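Local coordinates for nucleoside-triphosphatase THEP1 (Aquifex aeolicus, PDB 1YE8), which hydrolyses nucleoside triphosphates, including ATP, GTP, CTP, TTP and UTP, to the diphosphate and phosphate, and shows no kinase activity, at residues R90-A95 / K101-D106; L16-V21 / G30-E35; A135-R140 / E148-P153; I3-T6 / G12-T15; T45-I50 / G71-N76. All blocks are in the same frame, centred on the assembly; numbering follows the deposited sequence.

Contact 1 (R90-A95 / K101-D106)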
# COMPACT_ATOMS: atom_id res chain seq x y z
N ARG A 90 -8.97 -10.83 -3.34
CA ARG A 90 -9.91 -10.44 -4.39
C ARG A 90 -9.22 -9.63 -5.49
O ARG A 90 -9.38 -9.92 -6.68
CB ARG A 90 -11.07 -9.63 -3.80
CG ARG A 90 -11.99 -9.05 -4.84
CD ARG A 90 -13.10 -8.18 -4.30
NE ARG A 90 -13.55 -7.34 -5.39
CZ ARG A 90 -14.18 -6.20 -5.27
NH1 ARG A 90 -14.54 -5.74 -4.06
NH2 ARG A 90 -14.47 -5.53 -6.38
N ALA A 91 -8.44 -8.63 -5.08
CA ALA A 91 -7.74 -7.78 -6.04
C ALA A 91 -6.86 -8.60 -6.97
O ALA A 91 -6.87 -8.40 -8.17
CB ALA A 91 -6.92 -6.72 -5.34
N TYR A 92 -6.14 -9.57 -6.41
CA TYR A 92 -5.23 -10.43 -7.18
C TYR A 92 -6.02 -11.33 -8.14
O TYR A 92 -5.66 -11.42 -9.33
CB TYR A 92 -4.34 -11.21 -6.20
CG TYR A 92 -3.21 -11.99 -6.84
CD1 TYR A 92 -2.49 -11.46 -7.92
CD2 TYR A 92 -2.84 -13.24 -6.36
CE1 TYR A 92 -1.44 -12.15 -8.50
CE2 TYR A 92 -1.79 -13.94 -6.93
CZ TYR A 92 -1.11 -13.39 -8.00
OH TYR A 92 -0.07 -14.09 -8.56
N ARG A 93 -7.10 -11.95 -7.66
CA ARG A 93 -7.91 -12.77 -8.58
C ARG A 93 -8.43 -11.92 -9.74
O ARG A 93 -8.38 -12.33 -10.90
CB ARG A 93 -9.12 -13.41 -7.90
CG ARG A 93 -8.81 -14.60 -7.04
CD ARG A 93 -10.06 -15.30 -6.52
NE ARG A 93 -10.87 -14.38 -5.71
CZ ARG A 93 -10.77 -14.25 -4.39
NH1 ARG A 93 -9.89 -14.97 -3.70
NH2 ARG A 93 -11.54 -13.37 -3.77
N GLU A 94 -8.97 -10.75 -9.42
CA GLU A 94 -9.58 -9.93 -10.46
C GLU A 94 -8.54 -9.37 -11.42
O GLU A 94 -8.77 -9.34 -12.63
CB GLU A 94 -10.40 -8.80 -9.86
CG GLU A 94 -11.68 -9.23 -9.17
CD GLU A 94 -12.65 -8.08 -9.05
OE1 GLU A 94 -12.83 -7.35 -10.05
OE2 GLU A 94 -13.18 -7.88 -7.96
N ALA A 95 -7.39 -8.94 -10.89
CA ALA A 95 -6.35 -8.32 -11.70
C ALA A 95 -5.66 -9.30 -12.65
O ALA A 95 -5.16 -8.90 -13.69
CB ALA A 95 -5.32 -7.61 -10.81
N LYS A 101 -7.54 -3.76 -14.25
CA LYS A 101 -7.55 -3.62 -12.80
C LYS A 101 -6.15 -3.32 -12.27
O LYS A 101 -5.13 -3.79 -12.81
CB LYS A 101 -8.12 -4.87 -12.11
CG LYS A 101 -9.57 -5.23 -12.45
CD LYS A 101 -10.60 -4.21 -12.00
CE LYS A 101 -12.00 -4.77 -12.24
NZ LYS A 101 -13.04 -3.72 -12.08
N VAL A 102 -6.15 -2.55 -11.19
CA VAL A 102 -4.91 -2.12 -10.53
C VAL A 102 -5.06 -2.42 -9.04
O VAL A 102 -6.00 -1.93 -8.40
CB VAL A 102 -4.63 -0.62 -10.75
CG1 VAL A 102 -3.33 -0.22 -10.06
CG2 VAL A 102 -4.59 -0.30 -12.26
N ILE A 103 -4.14 -3.23 -8.52
CA ILE A 103 -4.11 -3.57 -7.10
C ILE A 103 -3.50 -2.41 -6.33
O ILE A 103 -2.47 -1.87 -6.74
CB ILE A 103 -3.28 -4.86 -6.88
CG1 ILE A 103 -3.86 -6.00 -7.74
CG2 ILE A 103 -3.26 -5.22 -5.39
CD1 ILE A 103 -3.02 -7.26 -7.73
N ILE A 104 -4.11 -2.04 -5.20
CA ILE A 104 -3.68 -0.88 -4.41
C ILE A 104 -3.18 -1.34 -3.04
O ILE A 104 -3.91 -2.01 -2.32
CB ILE A 104 -4.86 0.11 -4.21
CG1 ILE A 104 -5.50 0.50 -5.55
CG2 ILE A 104 -4.41 1.31 -3.39
CD1 ILE A 104 -4.62 1.28 -6.53
N ILE A 105 -1.93 -1.01 -2.70
CA ILE A 105 -1.36 -1.47 -1.42
C ILE A 105 -0.60 -0.33 -0.74
O ILE A 105 0.59 -0.10 -1.02
CB ILE A 105 -0.39 -2.69 -1.62
CG1 ILE A 105 -0.97 -3.74 -2.59
CG2 ILE A 105 -0.08 -3.33 -0.24
CD1 ILE A 105 -0.03 -4.94 -2.80
N ASP A 106 -1.26 0.39 0.16
CA ASP A 106 -0.58 1.44 0.94
C ASP A 106 -0.81 1.07 2.40
O ASP A 106 -1.94 1.15 2.89
CB ASP A 106 -1.17 2.83 0.60
CG ASP A 106 -0.76 3.90 1.59
OD1 ASP A 106 0.46 4.13 1.75
OD2 ASP A 106 -1.60 4.56 2.23
O HOH W 1 -14.50 -5.32 -9.37
O HOH W 2 -3.90 -6.16 -13.69
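Glu94, whose carboxylate faces Lys101, has its OE2 gripped twice by Arg90 from one helical turn earlier. The firm link is a salt bridge, with Arg90 NE 2.7 Å from Glu94 OE2. This bond is nearly straight and lies in the guanidinium plane. Arg90 NH2 adds a weak second bond to the same oxygen. The other oxygen, Glu94 OE1, turns to the start of the other segment and meets Lys101 CE at 3.5 Å. Lys101 NZ stays 4.2 Å from Glu94 OE1, beyond a salt bridge, and is hydrogen-bonded to the carbonyl O of Lys26. A water joins the three charged groups: it donates to Glu94 OE1, accepts from Arg90 NH2 and accepts weakly from Lys101 NZ. Replacing Glu94 by alanine would probably cost Arg90 NE its carboxylate mate, leaving the guanidinium its salt bridge to Glu53, and break up the water bridge to Lys101.

The contact packs helix 77-97 on strand 102-105 of the parallel sheet. The axes of 90-95 and 102-105 run nearly antiparallel, at 159°. Asp106 follows this strand, consistent with the Walker B strand of a RecA-like P-loop fold. Its inward side chain here is Ile103. With CG1 anti to the carbonyl carbon (chi1 -56°), the two branches of Ile103 spread over the helix. Ile103 CG1 lies 3.8 Å from Ala95 CB, and CG2 lies on Ala91 CB. Ile103 CD1 reaches Tyr92 CA at 3.9 Å, while the Tyr92 hydroxyl bonds to Asp128. The small alanines let the backbones approach, Ala95 CA being 5.0 Å from Lys101 CA. There a second water donates to both Ala95 O and Lys101 O.

Contact 2 (L16-V21 / G30-E35)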
# COMPACT_ATOMS: atom_id res chain seq x y z
N LEU A 16 -1.54 10.82 -2.30
CA LEU A 16 -1.37 10.52 -3.71
C LEU A 16 -2.09 9.22 -4.10
O LEU A 16 -2.78 9.18 -5.12
CB LEU A 16 0.12 10.44 -4.06
CG LEU A 16 0.48 10.01 -5.47
CD1 LEU A 16 -0.13 10.94 -6.54
CD2 LEU A 16 1.98 9.97 -5.62
N VAL A 17 -1.92 8.17 -3.30
CA VAL A 17 -2.63 6.92 -3.57
C VAL A 17 -4.15 7.14 -3.66
O VAL A 17 -4.78 6.61 -4.56
CB VAL A 17 -2.25 5.82 -2.55
CG1 VAL A 17 -3.19 4.61 -2.67
CG2 VAL A 17 -0.81 5.37 -2.78
N LYS A 18 -4.72 7.94 -2.75
CA LYS A 18 -6.15 8.23 -2.79
C LYS A 18 -6.56 8.94 -4.09
O LYS A 18 -7.60 8.63 -4.67
CB LYS A 18 -6.57 9.00 -1.54
CG LYS A 18 -6.57 8.13 -0.29
CD LYS A 18 -6.77 8.92 0.98
CE LYS A 18 -8.16 9.53 1.06
NZ LYS A 18 -8.32 10.25 2.35
N LYS A 19 -5.72 9.86 -4.55
CA LYS A 19 -5.99 10.54 -5.82
C LYS A 19 -5.97 9.53 -6.97
O LYS A 19 -6.78 9.61 -7.89
CB LYS A 19 -4.93 11.61 -6.10
CG LYS A 19 -5.01 12.87 -5.26
CD LYS A 19 -3.77 13.74 -5.55
CE LYS A 19 -3.79 15.03 -4.78
NZ LYS A 19 -2.57 15.82 -5.13
N ILE A 20 -5.02 8.59 -6.93
CA ILE A 20 -4.92 7.56 -7.95
C ILE A 20 -6.17 6.67 -7.94
O ILE A 20 -6.74 6.38 -9.01
CB ILE A 20 -3.62 6.71 -7.77
CG1 ILE A 20 -2.37 7.55 -8.07
CG2 ILE A 20 -3.63 5.49 -8.66
CD1 ILE A 20 -1.06 6.94 -7.54
N VAL A 21 -6.61 6.27 -6.75
CA VAL A 21 -7.82 5.45 -6.59
C VAL A 21 -9.04 6.17 -7.18
O VAL A 21 -9.83 5.55 -7.93
CB VAL A 21 -8.05 5.07 -5.12
CG1 VAL A 21 -9.45 4.50 -4.88
CG2 VAL A 21 -6.97 4.09 -4.65
N GLY A 30 -8.12 -2.61 -3.47
CA GLY A 30 -7.09 -2.78 -2.45
C GLY A 30 -7.35 -1.94 -1.23
O GLY A 30 -8.50 -1.80 -0.79
N PHE A 31 -6.30 -1.35 -0.67
CA PHE A 31 -6.46 -0.56 0.54
C PHE A 31 -5.38 0.48 0.67
O PHE A 31 -4.29 0.37 0.06
CB PHE A 31 -6.51 -1.46 1.80
CG PHE A 31 -5.17 -2.09 2.16
CD1 PHE A 31 -4.22 -1.39 2.88
CD2 PHE A 31 -4.87 -3.39 1.74
CE1 PHE A 31 -3.00 -1.96 3.20
CE2 PHE A 31 -3.63 -3.96 2.05
CZ PHE A 31 -2.71 -3.24 2.79
N TRP A 32 -5.68 1.47 1.51
CA TRP A 32 -4.68 2.43 1.96
C TRP A 32 -4.74 2.58 3.47
O TRP A 32 -5.59 1.96 4.14
CB TRP A 32 -4.79 3.78 1.24
CG TRP A 32 -6.12 4.49 1.44
CD1 TRP A 32 -6.43 5.41 2.41
CD2 TRP A 32 -7.30 4.31 0.65
NE1 TRP A 32 -7.73 5.82 2.26
CE2 TRP A 32 -8.29 5.16 1.20
CE3 TRP A 32 -7.62 3.53 -0.47
CZ2 TRP A 32 -9.59 5.25 0.65
CZ3 TRP A 32 -8.92 3.61 -0.99
CH2 TRP A 32 -9.87 4.47 -0.43
N THR A 33 -3.80 3.34 4.01
CA THR A 33 -3.65 3.45 5.46
C THR A 33 -3.66 4.92 5.86
O THR A 33 -2.81 5.69 5.41
CB THR A 33 -2.35 2.74 5.90
OG1 THR A 33 -2.48 1.33 5.66
CG2 THR A 33 -2.14 2.84 7.42
N GLU A 34 -4.63 5.30 6.68
CA GLU A 34 -4.77 6.69 7.09
C GLU A 34 -4.41 6.87 8.55
O GLU A 34 -4.64 5.99 9.37
CB GLU A 34 -6.20 7.16 6.88
CG GLU A 34 -6.52 7.43 5.41
CD GLU A 34 -7.83 8.18 5.19
OE1 GLU A 34 -8.35 8.79 6.15
OE2 GLU A 34 -8.34 8.13 4.05
N GLU A 35 -3.82 8.02 8.86
CA GLU A 35 -3.55 8.37 10.25
C GLU A 35 -4.86 8.57 11.01
O GLU A 35 -5.85 9.09 10.46
CB GLU A 35 -2.71 9.65 10.32
CG GLU A 35 -1.38 9.60 9.57
CD GLU A 35 -0.64 10.93 9.58
OE1 GLU A 35 -1.26 11.96 9.22
OE2 GLU A 35 0.55 10.94 9.95
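Trp32 holds CG between its backbone N and carbonyl carbon (chi1 61°), which brings one face of the indole against Lys18 CG, and the bend of Lys18 at chi3 (67°) then steers CE and NZ toward Glu34. Lys18 CG sits almost squarely above the five-membered ring, 3.7 Å from its centroid. This is a CH-pi contact. Lys18 CD follows, 3.5 Å from Trp32 NE1. Beyond the bend the ammonium group passes the ring and reaches Glu34, where Lys18 NZ forms a salt bridge of 2.7 Å to Glu34 OE2. The far end of the indole rests on the next helical turn, with Trp32 CZ3 4.0 Å from Val21 CG1. Val17 packs at the root of the indole, on Trp32 CB.

The contact joins helix 13-24, the helix after the P-loop, to strand 31-36 at the edge of the antiparallel sheet. Gly30 marks the corner where the chain leaves the parallel sheet, at backbone angles that call for glycine. Trp32 also touches Asp106 and Thr14 beside the nucleotide site.

Glu34 OE2 is the meeting point of two donors. Trp32 NE1, 3.0 Å from Glu34 OE2, comes on the anti side. Lys18 NZ comes from the other face of the carboxylate plane, well above it. Two donors on one oxygen should fix the turn of the carboxylate, and the ammonium group beside it would favour the ionised form.

Contact 3 (A135-R140 / E148-P153)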
# COMPACT_ATOMS: atom_id res chain seq x y z
N ALA A 135 1.81 0.62 -5.16
CA ALA A 135 2.15 0.29 -3.76
C ALA A 135 3.06 1.37 -3.22
O ALA A 135 3.77 2.04 -3.98
CB ALA A 135 2.81 -1.07 -3.65
N THR A 136 3.06 1.53 -1.90
CA THR A 136 3.98 2.45 -1.25
C THR A 136 4.92 1.68 -0.34
O THR A 136 4.56 0.62 0.23
CB THR A 136 3.23 3.49 -0.41
OG1 THR A 136 2.40 2.82 0.55
CG2 THR A 136 2.30 4.32 -1.29
N ILE A 137 6.12 2.22 -0.18
CA ILE A 137 7.11 1.72 0.77
C ILE A 137 7.78 2.88 1.46
O ILE A 137 7.89 3.97 0.88
CB ILE A 137 8.19 0.81 0.10
CG1 ILE A 137 8.91 1.54 -1.05
CG2 ILE A 137 7.59 -0.53 -0.32
CD1 ILE A 137 10.08 0.76 -1.60
N PRO A 138 8.27 2.65 2.68
CA PRO A 138 9.04 3.69 3.36
C PRO A 138 10.36 3.96 2.64
O PRO A 138 10.81 3.16 1.81
CB PRO A 138 9.24 3.13 4.78
CG PRO A 138 8.95 1.69 4.69
CD PRO A 138 8.13 1.42 3.48
N ILE A 139 10.94 5.11 2.94
CA ILE A 139 12.19 5.52 2.28
C ILE A 139 13.42 4.79 2.83
O ILE A 139 14.46 4.71 2.17
CB ILE A 139 12.35 7.06 2.33
CG1 ILE A 139 13.39 7.57 1.31
CG2 ILE A 139 12.69 7.54 3.73
CD1 ILE A 139 13.01 7.35 -0.16
N ARG A 140 13.30 4.24 4.03
CA ARG A 140 14.37 3.44 4.61
C ARG A 140 14.02 1.95 4.52
O ARG A 140 12.85 1.57 4.50
CB ARG A 140 14.63 3.84 6.06
CG ARG A 140 15.23 5.25 6.22
CD ARG A 140 15.45 5.70 7.67
NE ARG A 140 14.28 5.47 8.52
CZ ARG A 140 14.15 4.46 9.40
NH1 ARG A 140 15.13 3.57 9.56
NH2 ARG A 140 13.04 4.35 10.11
N GLU A 148 13.46 -5.58 -0.90
CA GLU A 148 13.11 -6.42 -2.03
C GLU A 148 12.23 -5.67 -3.04
O GLU A 148 12.42 -5.75 -4.25
CB GLU A 148 12.40 -7.66 -1.50
CG GLU A 148 11.97 -8.66 -2.55
CD GLU A 148 11.32 -9.90 -1.95
OE1 GLU A 148 11.82 -10.39 -0.91
OE2 GLU A 148 10.33 -10.38 -2.53
N ILE A 149 11.22 -4.96 -2.52
CA ILE A 149 10.31 -4.20 -3.36
C ILE A 149 10.99 -2.95 -3.96
O ILE A 149 10.77 -2.62 -5.13
CB ILE A 149 8.98 -3.85 -2.59
CG1 ILE A 149 8.22 -5.13 -2.19
CG2 ILE A 149 8.12 -2.89 -3.40
CD1 ILE A 149 8.19 -6.25 -3.22
N ARG A 150 11.84 -2.29 -3.18
CA ARG A 150 12.56 -1.13 -3.69
C ARG A 150 13.38 -1.49 -4.93
O ARG A 150 13.46 -0.70 -5.87
CB ARG A 150 13.45 -0.53 -2.61
CG ARG A 150 14.01 0.84 -2.99
CD ARG A 150 15.02 1.42 -2.00
NE ARG A 150 14.55 1.29 -0.63
CZ ARG A 150 13.54 1.98 -0.09
NH1 ARG A 150 12.93 2.95 -0.77
NH2 ARG A 150 13.19 1.72 1.15
N ARG A 151 13.95 -2.70 -4.94
CA ARG A 151 14.76 -3.14 -6.07
C ARG A 151 14.02 -4.03 -7.08
O ARG A 151 14.64 -4.65 -7.93
CB ARG A 151 16.08 -3.76 -5.58
CG ARG A 151 16.00 -5.13 -4.95
CD ARG A 151 17.32 -5.57 -4.29
NE ARG A 151 18.14 -4.43 -3.86
CZ ARG A 151 19.29 -4.54 -3.19
NH1 ARG A 151 19.77 -5.73 -2.86
NH2 ARG A 151 19.96 -3.45 -2.85
N LEU A 152 12.69 -4.06 -7.02
CA LEU A 152 11.90 -4.89 -7.94
C LEU A 152 12.21 -4.58 -9.40
O LEU A 152 11.97 -3.47 -9.85
CB LEU A 152 10.41 -4.67 -7.66
CG LEU A 152 9.40 -5.57 -8.36
CD1 LEU A 152 9.55 -7.02 -7.90
CD2 LEU A 152 8.00 -5.07 -8.10
N PRO A 153 12.75 -5.54 -10.16
CA PRO A 153 13.04 -5.29 -11.59
C PRO A 153 11.80 -4.88 -12.39
O PRO A 153 10.73 -5.45 -12.19
CB PRO A 153 13.56 -6.65 -12.07
CG PRO A 153 14.16 -7.23 -10.87
CD PRO A 153 13.21 -6.88 -9.74
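Pro138 and Arg150 meet within a beta-alpha-beta crossover, in which helix 144-150 carries the chain from strand 132-136 over strand 2-6 to strand 156-159. Arg150, at the end of the helix, reaches back to the loop that follows the first strand. Its CG lies anti to the backbone N (chi1 -168°), and the chain bends at chi3 to turn the guanidinium to the loop. Arg150 NH2 donates to Pro138 O at 2.9 Å, with the acceptor close to the guanidinium plane. The donor is tilted from the carbonyl plane. Arg150 NH1 adds a weak bond to the same carbonyl.

The two faces of the guanidinium meet different groups. Over one lies the backbone Ile139 O, 3.2 Å above the plane and toward the rim. Over the opposite face lies a methyl, with Ile137 CD1 3.7 Å from Arg150 NH1. The same methyl touches Arg150 CB. This loop, at the C-terminal end of the parallel strands, borders the nucleotide site: Pro138 lies against Glu107 and Ile139 against Glu8. Asp141 forms a salt bridge with Arg150 NE, adding a charged partner to the carbonyl contacts.

Deeper in, the packing is purely apolar. Ile137 CG2 meets Ile149 CG2 at 3.9 Å, the two side chains crossing at a slant. Ile4 of strand 2-6 touches both.

Contact 4 (I3-T6 / G12-T15). With NA (sodium ion), chain C; MG (magnesium ion), chain B; PO4 (phosphate ion), chain E.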
# COMPACT_ATOMS: atom_id res chain seq x y z
N ILE A 3 3.87 0.33 -9.95
CA ILE A 3 4.25 1.68 -9.54
C ILE A 3 4.57 1.63 -8.06
O ILE A 3 3.67 1.29 -7.25
CB ILE A 3 3.08 2.69 -9.76
CG1 ILE A 3 2.51 2.63 -11.19
CG2 ILE A 3 3.52 4.10 -9.37
CD1 ILE A 3 3.47 3.11 -12.25
N ILE A 4 5.82 1.94 -7.69
CA ILE A 4 6.25 1.92 -6.29
C ILE A 4 6.52 3.35 -5.88
O ILE A 4 7.42 4.01 -6.43
CB ILE A 4 7.51 1.06 -6.12
CG1 ILE A 4 7.26 -0.37 -6.61
CG2 ILE A 4 7.93 1.06 -4.64
CD1 ILE A 4 8.43 -1.28 -6.54
N ILE A 5 5.76 3.83 -4.91
CA ILE A 5 5.87 5.21 -4.41
C ILE A 5 6.55 5.18 -3.05
O ILE A 5 6.11 4.50 -2.13
CB ILE A 5 4.48 5.87 -4.31
CG1 ILE A 5 3.78 5.90 -5.67
CG2 ILE A 5 4.61 7.29 -3.72
CD1 ILE A 5 2.28 6.07 -5.58
N THR A 6 7.63 5.94 -2.93
CA THR A 6 8.36 6.03 -1.68
C THR A 6 8.58 7.50 -1.32
O THR A 6 8.23 8.38 -2.11
CB THR A 6 9.66 5.19 -1.79
OG1 THR A 6 10.26 5.02 -0.50
CG2 THR A 6 10.75 5.84 -2.70
N GLY A 12 3.08 12.74 1.81
CA GLY A 12 1.83 12.64 1.08
C GLY A 12 1.62 11.40 0.24
O GLY A 12 0.88 11.44 -0.75
N LYS A 13 2.25 10.28 0.61
CA LYS A 13 2.10 9.04 -0.15
C LYS A 13 0.66 8.52 -0.17
O LYS A 13 0.14 8.20 -1.23
CB LYS A 13 3.05 7.95 0.35
CG LYS A 13 4.53 8.32 0.23
CD LYS A 13 5.47 7.13 0.40
CE LYS A 13 5.37 6.42 1.73
NZ LYS A 13 6.06 7.18 2.80
N THR A 14 0.02 8.46 1.00
CA THR A 14 -1.40 8.05 1.07
C THR A 14 -2.30 8.99 0.28
O THR A 14 -3.17 8.55 -0.46
CB THR A 14 -1.85 8.00 2.53
OG1 THR A 14 -1.06 7.03 3.23
CG2 THR A 14 -3.30 7.50 2.65
N THR A 15 -2.06 10.29 0.41
CA THR A 15 -2.82 11.29 -0.30
C THR A 15 -2.74 11.07 -1.80
O THR A 15 -3.75 11.12 -2.50
CB THR A 15 -2.30 12.69 0.05
OG1 THR A 15 -2.73 13.01 1.38
CG2 THR A 15 -2.94 13.79 -0.83
NA NA C . 5.31 9.24 3.59
MG MG B . 0.70 7.17 4.39
P PO4 E . 2.42 10.08 3.93
O1 PO4 E . 1.53 8.92 3.51
O2 PO4 E . 1.74 11.42 3.88
O3 PO4 E . 3.58 10.10 2.98
O4 PO4 E . 2.93 9.84 5.33
O HOH W 3 -0.29 5.88 5.62
O HOH W 4 1.63 5.86 3.43
O HOH W 5 -0.40 9.11 5.26
O HOH W 6 3.91 6.72 4.37
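Lys13 crosses from the first turn of helix 13-24 to the end of strand 2-6, and each of its atoms has a neighbour. Lys13 CB lies over the bound phosphate, 3.4 Å from PO4 O3. Lys13 CG passes Ile5 CG2 at 4.1 Å, the two side chains running in opposite directions. Lys13 CD rests on the strand backbone, 3.6 Å from Thr6 C and close to Ile5 O. Bends at chi3 (-61°) and chi4 (-76°) then curl the end back toward the ion. Lys13 CE borders the sodium, and Lys13 NZ binds it at 2.3 Å. The same sodium also takes phosphate O3, a water and the carbonyl O of Glu8.

The helix start holds the phosphate with its backbone. Lys13 N donates to PO4 O3 at 2.7 Å, and Thr14 N makes a nearly straight bond to PO4 O1. Gly12 N also donates to O3, and Gly10 N from the loop joins the grip. Gly12 has backbone angles that demand glycine. Thr14 OG1 binds the magnesium at 2.1 Å, and phosphate O1 and three waters are its other ligands.

Thus the amide hydrogens of the helix N-terminus point at an anion, which probably marks the place of a nucleotide phosphate. This is the P-loop, or Walker A motif: strand, glycine-rich loop, then helix opening with lysine and threonine.

Contact 5 (T45-I50 / G71-N76)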
# COMPACT_ATOMS: atom_id res chain seq x y z
N THR A 45 -2.65 9.28 16.92
CA THR A 45 -2.65 8.21 17.92
C THR A 45 -2.64 6.82 17.31
O THR A 45 -2.52 5.84 18.03
CB THR A 45 -3.91 8.28 18.80
OG1 THR A 45 -5.06 8.08 17.97
CG2 THR A 45 -4.11 9.69 19.41
N GLY A 46 -2.80 6.72 16.00
CA GLY A 46 -2.84 5.41 15.38
C GLY A 46 -3.01 5.46 13.89
O GLY A 46 -2.89 6.53 13.26
N PHE A 47 -3.33 4.29 13.33
CA PHE A 47 -3.48 4.09 11.89
C PHE A 47 -4.66 3.19 11.59
O PHE A 47 -4.88 2.18 12.27
CB PHE A 47 -2.20 3.49 11.30
CG PHE A 47 -0.98 4.35 11.50
CD1 PHE A 47 -0.24 4.25 12.68
CD2 PHE A 47 -0.59 5.29 10.54
CE1 PHE A 47 0.88 5.05 12.89
CE2 PHE A 47 0.53 6.09 10.75
CZ PHE A 47 1.26 5.97 11.93
N ARG A 48 -5.38 3.54 10.53
CA ARG A 48 -6.60 2.87 10.10
C ARG A 48 -6.42 2.34 8.68
O ARG A 48 -6.01 3.07 7.80
CB ARG A 48 -7.77 3.87 10.14
CG ARG A 48 -9.14 3.25 10.02
CD ARG A 48 -10.30 4.25 10.04
NE ARG A 48 -9.94 5.54 10.61
CZ ARG A 48 -10.37 6.02 11.78
NH1 ARG A 48 -11.18 5.31 12.56
NH2 ARG A 48 -9.98 7.22 12.17
N ILE A 49 -6.73 1.07 8.47
CA ILE A 49 -6.78 0.54 7.10
C ILE A 49 -8.15 0.90 6.52
O ILE A 49 -9.17 0.78 7.21
CB ILE A 49 -6.50 -1.01 7.06
CG1 ILE A 49 -6.67 -1.54 5.63
CG2 ILE A 49 -7.36 -1.77 8.08
CD1 ILE A 49 -6.11 -2.93 5.41
N ILE A 50 -8.17 1.39 5.29
CA ILE A 50 -9.41 1.73 4.59
C ILE A 50 -9.35 1.02 3.25
O ILE A 50 -8.39 1.21 2.50
CB ILE A 50 -9.53 3.25 4.40
CG1 ILE A 50 -9.47 3.94 5.78
CG2 ILE A 50 -10.83 3.57 3.65
CD1 ILE A 50 -9.78 5.44 5.80
N GLY A 71 7.65 1.94 17.69
CA GLY A 71 7.69 2.98 18.70
C GLY A 71 6.61 2.76 19.74
O GLY A 71 6.56 1.71 20.40
N SER A 72 5.73 3.75 19.90
CA SER A 72 4.67 3.66 20.89
C SER A 72 3.38 3.03 20.34
O SER A 72 2.40 2.87 21.06
CB SER A 72 4.35 5.04 21.45
OG SER A 72 3.82 5.87 20.44
N TYR A 73 3.38 2.68 19.05
CA TYR A 73 2.19 2.10 18.41
C TYR A 73 2.17 0.58 18.55
O TYR A 73 3.08 -0.09 18.09
CB TYR A 73 2.16 2.46 16.92
CG TYR A 73 2.07 3.94 16.67
CD1 TYR A 73 0.84 4.58 16.67
CD2 TYR A 73 3.22 4.70 16.48
CE1 TYR A 73 0.75 5.96 16.47
CE2 TYR A 73 3.14 6.07 16.27
CZ TYR A 73 1.90 6.69 16.27
OH TYR A 73 1.81 8.05 16.07
N GLY A 74 1.11 0.06 19.17
CA GLY A 74 0.87 -1.37 19.24
C GLY A 74 0.10 -1.81 18.01
O GLY A 74 -0.91 -1.19 17.67
N VAL A 75 0.59 -2.84 17.34
CA VAL A 75 -0.02 -3.34 16.11
C VAL A 75 -0.82 -4.61 16.38
O VAL A 75 -0.31 -5.60 16.93
CB VAL A 75 1.03 -3.63 15.02
CG1 VAL A 75 0.37 -4.18 13.75
CG2 VAL A 75 1.83 -2.37 14.70
N ASN A 76 -2.09 -4.57 15.98
CA ASN A 76 -2.94 -5.75 16.05
C ASN A 76 -3.00 -6.39 14.67
O ASN A 76 -3.70 -5.91 13.75
CB ASN A 76 -4.33 -5.39 16.57
CG ASN A 76 -5.17 -6.62 16.86
OD1 ASN A 76 -5.20 -7.55 16.06
ND2 ASN A 76 -5.86 -6.61 18.01
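The aromatic contact between Phe47 and Tyr73 comes first. It is an edge-to-face pair, with centroids 5.1 Å apart and planes at 61°. The edge of Phe47 points at the face of Tyr73. Phe47 CE1 stands over the centre of that ring, and its closest atom there is Tyr73 CE1 at 3.7 Å. Both side chains hold CG anti to the carbonyl carbon, Tyr73 with chi1 -62°, which swings its ring toward strand 46-51.

Backbone packing is the second kind. The main chain of Thr45 and Gly46 runs past the edge of the Tyr73 ring. Tyr73 CE1 lies 3.6 Å from Thr45 C, and Gly46 N sits near the ring plane at 3.7 Å from the same Tyr73 CE1. Thr45 and Gly46 both face Val36 in a classic beta bulge, so the tyrosine packs against the bulge itself.

Polar contact lies just beyond the segments: Tyr73 OH hydrogen-bonds to Arg44 NE. Replacing Tyr73 with an alanine is likely to open a gap beside Phe47 and the bulge and to leave Arg44 without this hydroxyl.

The two strands are not neighbours, since strand 56-61 runs between them. The rings meet above it, Tyr73 also touching Ser60. The pair therefore ties two strands of the antiparallel sheet across the one between, in the part of the protein that joins the parallel P-loop core through strand 31-36.

Along the chain the order is contact 4, contact 2, contact 5, contact 1, contact 3, each closing before the next opens. Contacts 1, 3 and 4 use neighbouring strands 102-105, 132-136 and 2-6 of the parallel sheet. Contacts 4 and 2 share helix 13-24, with centres about 8 Å apart. Contact 2 passes to the antiparallel sheet, where strand 31-36 pairs with strand 46-51 of contact 5. Contact 5 lies farthest out, its centre about 23 Å from that of contact 1, yet strand 73-75 leads straight into helix 77-97. Asp106 hydrogen-bonds to Thr14, Thr33 and Thr136, so contacts 1 to 4 meet around it beside the phosphate-binding loop, though contact 1's packing lies away from the site.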